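Local coordinates for SH2 domain-containing protein 3C (Homo sapiens, PDB 3T6G) that acts as an adapter in integrin-mediated cell adhesion and migration, signalling through BCAR1, CRK and RAPGEF1 to activate the small GTPase RAP1, at residues D113-T118 against A309-L314; G119-R124 against E164-T169. The protein carries 2 engineered substitutions. All coordinates share one frame; numbering follows the deposited sequence.

Contact 1 (D113-T118 against A309-L314). Engineered in segment 113-118: Ser-117 (natural residue Cys).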
loop_
_atom_site.group_PDB
_atom_site.type_symbol
_atom_site.label_atom_id
_atom_site.label_comp_id
_atom_site.label_asym_id
_atom_site.label_seq_id
_atom_site.Cartn_x
_atom_site.Cartn_y
_atom_site.Cartn_z
ATOM N N ASP A 113 10.006 -8.688 18.406
ATOM C CA ASP A 113 9.396 -9.078 19.660
ATOM C C ASP A 113 9.583 -10.573 19.725
ATOM O O ASP A 113 9.982 -11.125 20.749
ATOM C CB ASP A 113 7.911 -8.730 19.649
ATOM C CG ASP A 113 7.237 -9.011 20.972
ATOM O OD1 ASP A 113 7.888 -8.783 22.011
ATOM O OD2 ASP A 113 6.059 -9.446 20.968
ATOM N N ILE A 114 9.327 -11.216 18.591
ATOM C CA ILE A 114 9.485 -12.654 18.468
ATOM C C ILE A 114 10.916 -13.124 18.733
ATOM O O ILE A 114 11.136 -14.030 19.535
ATOM C CB ILE A 114 8.990 -13.155 17.120
ATOM C CG1 ILE A 114 7.488 -12.897 17.025
ATOM C CG2 ILE A 114 9.306 -14.641 16.977
ATOM C CD1 ILE A 114 6.798 -13.462 15.825
ATOM N N LEU A 115 11.894 -12.500 18.087
ATOM C CA LEU A 115 13.277 -12.901 18.303
ATOM C C LEU A 115 13.766 -12.421 19.659
ATOM O O LEU A 115 14.856 -12.786 20.095
ATOM C CB LEU A 115 14.164 -12.371 17.195
ATOM C CG LEU A 115 13.678 -12.812 15.808
ATOM C CD1 LEU A 115 14.163 -11.865 14.674
ATOM C CD2 LEU A 115 14.096 -14.250 15.551
ATOM N N GLY A 116 12.959 -11.594 20.321
ATOM C CA GLY A 116 13.280 -11.140 21.659
ATOM C C GLY A 116 12.778 -12.120 22.705
ATOM O O GLY A 116 13.124 -12.032 23.890
ATOM N N SER A 117 11.951 -13.060 22.257
ATOM C CA SER A 117 11.420 -14.099 23.126
ATOM C C SER A 117 12.450 -15.233 23.292
ATOM O O SER A 117 12.352 -16.295 22.664
ATOM C CB SER A 117 10.104 -14.634 22.565
ATOM O OG SER A 117 9.700 -15.808 23.256
ATOM N N THR A 118 13.440 -14.984 24.145
ATOM C CA THR A 118 14.600 -15.851 24.260
ATOM C C THR A 118 14.442 -16.959 25.302
ATOM O O THR A 118 15.386 -17.675 25.576
ATOM C CB THR A 118 15.866 -15.043 24.609
ATOM O OG1 THR A 118 15.610 -14.239 25.769
ATOM C CG2 THR A 118 16.274 -14.149 23.440
ATOM N N ALA A 309 21.043 -12.076 12.675
ATOM C CA ALA A 309 21.971 -12.397 13.771
ATOM C C ALA A 309 21.247 -12.901 15.017
ATOM O O ALA A 309 21.631 -13.912 15.608
ATOM C CB ALA A 309 22.840 -11.198 14.129
ATOM N N LEU A 310 20.217 -12.180 15.434
ATOM C CA LEU A 310 19.402 -12.640 16.541
ATOM C C LEU A 310 18.913 -14.043 16.234
ATOM O O LEU A 310 19.000 -14.943 17.065
ATOM C CB LEU A 310 18.208 -11.712 16.746
ATOM C CG LEU A 310 18.629 -10.282 17.061
ATOM C CD1 LEU A 310 17.432 -9.408 17.478
ATOM C CD2 LEU A 310 19.697 -10.334 18.141
ATOM N N SER A 311 18.400 -14.214 15.025
ATOM C CA SER A 311 17.813 -15.469 14.602
ATOM C C SER A 311 18.809 -16.614 14.723
ATOM O O SER A 311 18.438 -17.750 15.025
ATOM C CB SER A 311 17.317 -15.346 13.162
ATOM O OG SER A 311 16.671 -16.536 12.753
ATOM N N HIS A 312 20.082 -16.313 14.489
ATOM C CA HIS A 312 21.105 -17.345 14.498
ATOM C C HIS A 312 21.582 -17.656 15.895
ATOM O O HIS A 312 21.955 -18.791 16.174
ATOM C CB HIS A 312 22.290 -16.961 13.610
ATOM C CG HIS A 312 22.167 -17.457 12.205
ATOM N ND1 HIS A 312 21.502 -16.753 11.224
ATOM C CD2 HIS A 312 22.607 -18.596 11.620
ATOM C CE1 HIS A 312 21.550 -17.430 10.090
ATOM N NE2 HIS A 312 22.210 -18.554 10.304
ATOM N N LYS A 313 21.579 -16.642 16.760
ATOM C CA LYS A 313 21.928 -16.805 18.169
ATOM C C LYS A 313 20.873 -17.654 18.832
ATOM O O LYS A 313 21.172 -18.522 19.654
ATOM C CB LYS A 313 21.975 -15.456 18.879
ATOM C CG LYS A 313 23.165 -14.592 18.513
ATOM C CD LYS A 313 24.287 -14.697 19.550
ATOM C CE LYS A 313 25.408 -13.700 19.238
ATOM N NZ LYS A 313 26.463 -13.653 20.289
ATOM N N LEU A 314 19.625 -17.384 18.473
ATOM C CA LEU A 314 18.504 -18.121 19.023
ATOM C C LEU A 314 18.574 -19.583 18.604
ATOM O O LEU A 314 18.752 -20.464 19.442
ATOM C CB LEU A 314 17.194 -17.495 18.566
ATOM C CG LEU A 314 16.361 -16.852 19.664
ATOM C CD1 LEU A 314 17.236 -16.234 20.739
ATOM C CD2 LEU A 314 15.440 -15.823 19.056
#

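Contact 2 (G119-R124 against E164-T169)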
loop_
_atom_site.group_PDB
_atom_site.type_symbol
_atom_site.label_atom_id
_atom_site.label_comp_id
_atom_site.label_asym_id
_atom_site.label_seq_id
_atom_site.Cartn_x
_atom_site.Cartn_y
_atom_site.Cartn_z
ATOM N N GLY A 119 13.259 -17.100 25.881
ATOM C CA GLY A 119 13.073 -18.076 26.935
ATOM C C GLY A 119 13.349 -19.470 26.421
ATOM O O GLY A 119 14.144 -20.222 26.996
ATOM N N SER A 120 12.696 -19.808 25.315
ATOM C CA SER A 120 12.832 -21.131 24.734
ATOM C C SER A 120 11.984 -21.206 23.483
ATOM O O SER A 120 11.083 -20.398 23.294
ATOM C CB SER A 120 12.388 -22.204 25.732
ATOM O OG SER A 120 10.999 -22.112 26.007
ATOM N N ALA A 121 12.272 -22.173 22.628
ATOM C CA ALA A 121 11.495 -22.355 21.419
ATOM C C ALA A 121 10.039 -22.524 21.812
ATOM O O ALA A 121 9.134 -22.160 21.068
ATOM C CB ALA A 121 11.996 -23.564 20.640
ATOM N N GLU A 122 9.811 -23.065 22.999
ATOM C CA GLU A 122 8.447 -23.332 23.459
ATOM C C GLU A 122 7.626 -22.066 23.796
ATOM O O GLU A 122 6.452 -21.972 23.434
ATOM C CB GLU A 122 8.495 -24.270 24.648
ATOM C CG GLU A 122 7.220 -25.024 24.903
ATOM C CD GLU A 122 7.404 -26.072 25.992
ATOM O OE1 GLU A 122 7.182 -25.714 27.174
ATOM O OE2 GLU A 122 7.791 -27.227 25.656
ATOM N N GLU A 123 8.234 -21.105 24.493
ATOM C CA GLU A 123 7.601 -19.792 24.688
ATOM C C GLU A 123 7.431 -19.052 23.374
ATOM O O GLU A 123 6.357 -18.496 23.095
ATOM C CB GLU A 123 8.437 -18.900 25.603
ATOM C CG GLU A 123 8.383 -19.255 27.066
ATOM C CD GLU A 123 9.339 -18.407 27.873
ATOM O OE1 GLU A 123 9.354 -17.162 27.661
ATOM O OE2 GLU A 123 10.088 -18.998 28.697
ATOM N N ARG A 124 8.512 -19.014 22.593
ATOM C CA ARG A 124 8.488 -18.420 21.268
ATOM C C ARG A 124 7.358 -18.968 20.396
ATOM O O ARG A 124 6.656 -18.193 19.745
ATOM C CB ARG A 124 9.810 -18.644 20.576
ATOM C CG ARG A 124 10.759 -17.498 20.701
ATOM C CD ARG A 124 11.565 -17.415 19.430
ATOM N NE ARG A 124 12.163 -18.702 19.137
ATOM C CZ ARG A 124 13.112 -19.252 19.886
ATOM N NH1 ARG A 124 13.555 -18.607 20.959
ATOM N NH2 ARG A 124 13.627 -20.433 19.556
ATOM N N GLU A 164 13.321 -23.241 13.099
ATOM C CA GLU A 164 12.743 -24.549 12.885
ATOM C C GLU A 164 12.203 -25.132 14.176
ATOM O O GLU A 164 11.104 -25.694 14.201
ATOM C CB GLU A 164 13.770 -25.488 12.282
ATOM C CG GLU A 164 13.143 -26.741 11.693
ATOM C CD GLU A 164 14.177 -27.732 11.265
ATOM O OE1 GLU A 164 13.797 -28.856 10.872
ATOM O OE2 GLU A 164 15.375 -27.383 11.335
ATOM N N GLN A 165 12.985 -25.008 15.246
ATOM C CA GLN A 165 12.544 -25.458 16.557
ATOM C C GLN A 165 11.205 -24.824 16.888
ATOM O O GLN A 165 10.295 -25.517 17.344
ATOM C CB GLN A 165 13.565 -25.115 17.650
ATOM C CG GLN A 165 14.834 -25.979 17.647
ATOM C CD GLN A 165 15.687 -25.759 18.893
ATOM O OE1 GLN A 165 15.197 -25.853 20.020
ATOM N NE2 GLN A 165 16.960 -25.442 18.693
ATOM N N THR A 166 11.086 -23.511 16.645
ATOM C CA THR A 166 9.848 -22.780 16.943
ATOM C C THR A 166 8.666 -23.278 16.098
ATOM O O THR A 166 7.585 -23.534 16.627
ATOM C CB THR A 166 10.019 -21.249 16.759
ATOM O OG1 THR A 166 11.212 -20.806 17.425
ATOM C CG2 THR A 166 8.822 -20.502 17.320
ATOM N N TRP A 167 8.873 -23.430 14.790
ATOM C CA TRP A 167 7.809 -23.934 13.907
ATOM C C TRP A 167 7.382 -25.383 14.181
ATOM O O TRP A 167 6.184 -25.689 14.193
ATOM C CB TRP A 167 8.170 -23.744 12.426
ATOM C CG TRP A 167 8.189 -22.335 12.091
ATOM C CD1 TRP A 167 9.267 -21.504 12.108
ATOM C CD2 TRP A 167 7.057 -21.529 11.749
ATOM N NE1 TRP A 167 8.878 -20.228 11.779
ATOM C CE2 TRP A 167 7.520 -20.215 11.554
ATOM C CE3 TRP A 167 5.688 -21.792 11.583
ATOM C CZ2 TRP A 167 6.672 -19.159 11.199
ATOM C CZ3 TRP A 167 4.847 -20.752 11.227
ATOM C CH2 TRP A 167 5.340 -19.447 11.036
ATOM N N VAL A 168 8.352 -26.272 14.387
ATOM C CA VAL A 168 8.031 -27.650 14.749
ATOM C C VAL A 168 7.163 -27.659 16.009
ATOM O O VAL A 168 6.099 -28.279 16.046
ATOM C CB VAL A 168 9.292 -28.488 15.015
ATOM C CG1 VAL A 168 8.928 -29.727 15.813
ATOM C CG2 VAL A 168 9.993 -28.860 13.709
ATOM N N THR A 169 7.613 -26.947 17.036
ATOM C CA THR A 169 6.863 -26.907 18.278
ATOM C C THR A 169 5.511 -26.190 18.150
ATOM O O THR A 169 4.577 -26.517 18.895
ATOM C CB THR A 169 7.730 -26.433 19.483
ATOM O OG1 THR A 169 6.901 -25.875 20.509
ATOM C CG2 THR A 169 8.742 -25.436 19.055
HETATM O O HOH W 1 14.618 -24.528 22.973
#

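Contact 1 (D113-T118 against A309-L314)
Leu-115 and Leu-314 carry this contact, which is mainly apolar. The CD2 branch of Leu-314 lies against the backbone of Leu-115, 3.3 Å from Leu-115 O, and comes within 4.1 Å of Leu-115 CD2, while its other methyl, CD1, meets Thr-118 CG2 at 3.5 Å. The two methyls thus reach different residues, Leu-115 and Thr-118, which suits a forked side chain. The backbone of Leu-115 points its CB at Leu-310 CB, 4.1 Å away; with CG anti to the carbonyl carbon (chi1 -56°), the branch beyond carries CD2 across to Ser-311 CA at 4.0 Å. One helical turn separates Leu-310 from Leu-314, and both point toward the same partner.

Ser-311, between them, is small enough to let the leucine methyl approach the helix backbone. Its buried hydroxyl is satisfied elsewhere, by a hydrogen bond with the carbonyl of Gln-159. Leu-163 touches both Leu-115 and Ser-311, and Arg-124 borders Leu-314 from helix 121-140. This is apolar helix-to-helix packing within the all-helical Cdc25-homology (Ras-GEF) domain, joining the C-terminal end of helix 93-115 to the last turns of helix 296-314.

Contact 2 (G119-R124 against E164-T169)
Thr-166 OG1 is gripped by two groups. Arg-124 NE donates to OG1 over 2.9 Å with an N-H...O angle of 153°, and the carboxylate of Glu-315 makes a second hydrogen bond to the same hydroxyl. The oxygen sits at the edge of the guanidinium, 13° out of its plane, so NE meets it nearly in plane. Glu-315 also forms a salt bridge with Arg-124 NH2 and accepts from the backbone N of Gln-165, while Arg-124 NH1 reaches the backbone carbonyl of the engineered Ser-117. The arginine chain bends at chi2 and chi3 to bring its head back over its own helix start, where Ala-121 CA lies 3.4 Å above the guanidinium plane, offset toward the rim. With an alanine in place of Arg-124, Glu-315 would probably be left without its ionic mate and Thr-166 without its donor, and the carbonyl of Ser-117 would lose a partner.

Thr-166 serves twice over: its chi1 of -48° sets OG1 beside the backbone N, toward the guanidinium, and CG2 anti to that N, against Arg-124 CB at 3.9 Å. Beside this polar cluster, Ala-121 CB meets Gln-165 CB at 3.7 Å. The small alanine lets the backbones come close, its CA 4.8 Å from that of Thr-166. Beside the alanine, a water accepts weakly from Ala-121 N and donates to Gln-165 OE1, 3.3 Å away. Ser-120 is the N-cap of helix 121-140, its OG accepting a weak capping bond from Glu-123 N. What results is a close helix-helix junction in the Cdc25-homology domain, in which the first turns of helices 121-140 and 164-173 meet through a buried arginine, a threonine and a shared carboxylate.

Overall arrangement
The centres of the two contacts lie about 11 Å apart, on the same side of the chain's centre. Segment 119-124 follows 113-118 directly, so the first halves of both contacts form one continuous run of chain, from the end of helix 93-115 through a loop into helix 121-140. Next comes 164-169, then 309-314 near the end of the modelled chain; contact 2 therefore falls within the span that contact 1 closes. Arg-124 of contact 2 touches both segments of contact 1. Together the contacts hold the C-terminal helix 296-314 and helix 164-173 to the same connection, within a Ras-GEF domain whose closed conformation is required for binding BCAR1.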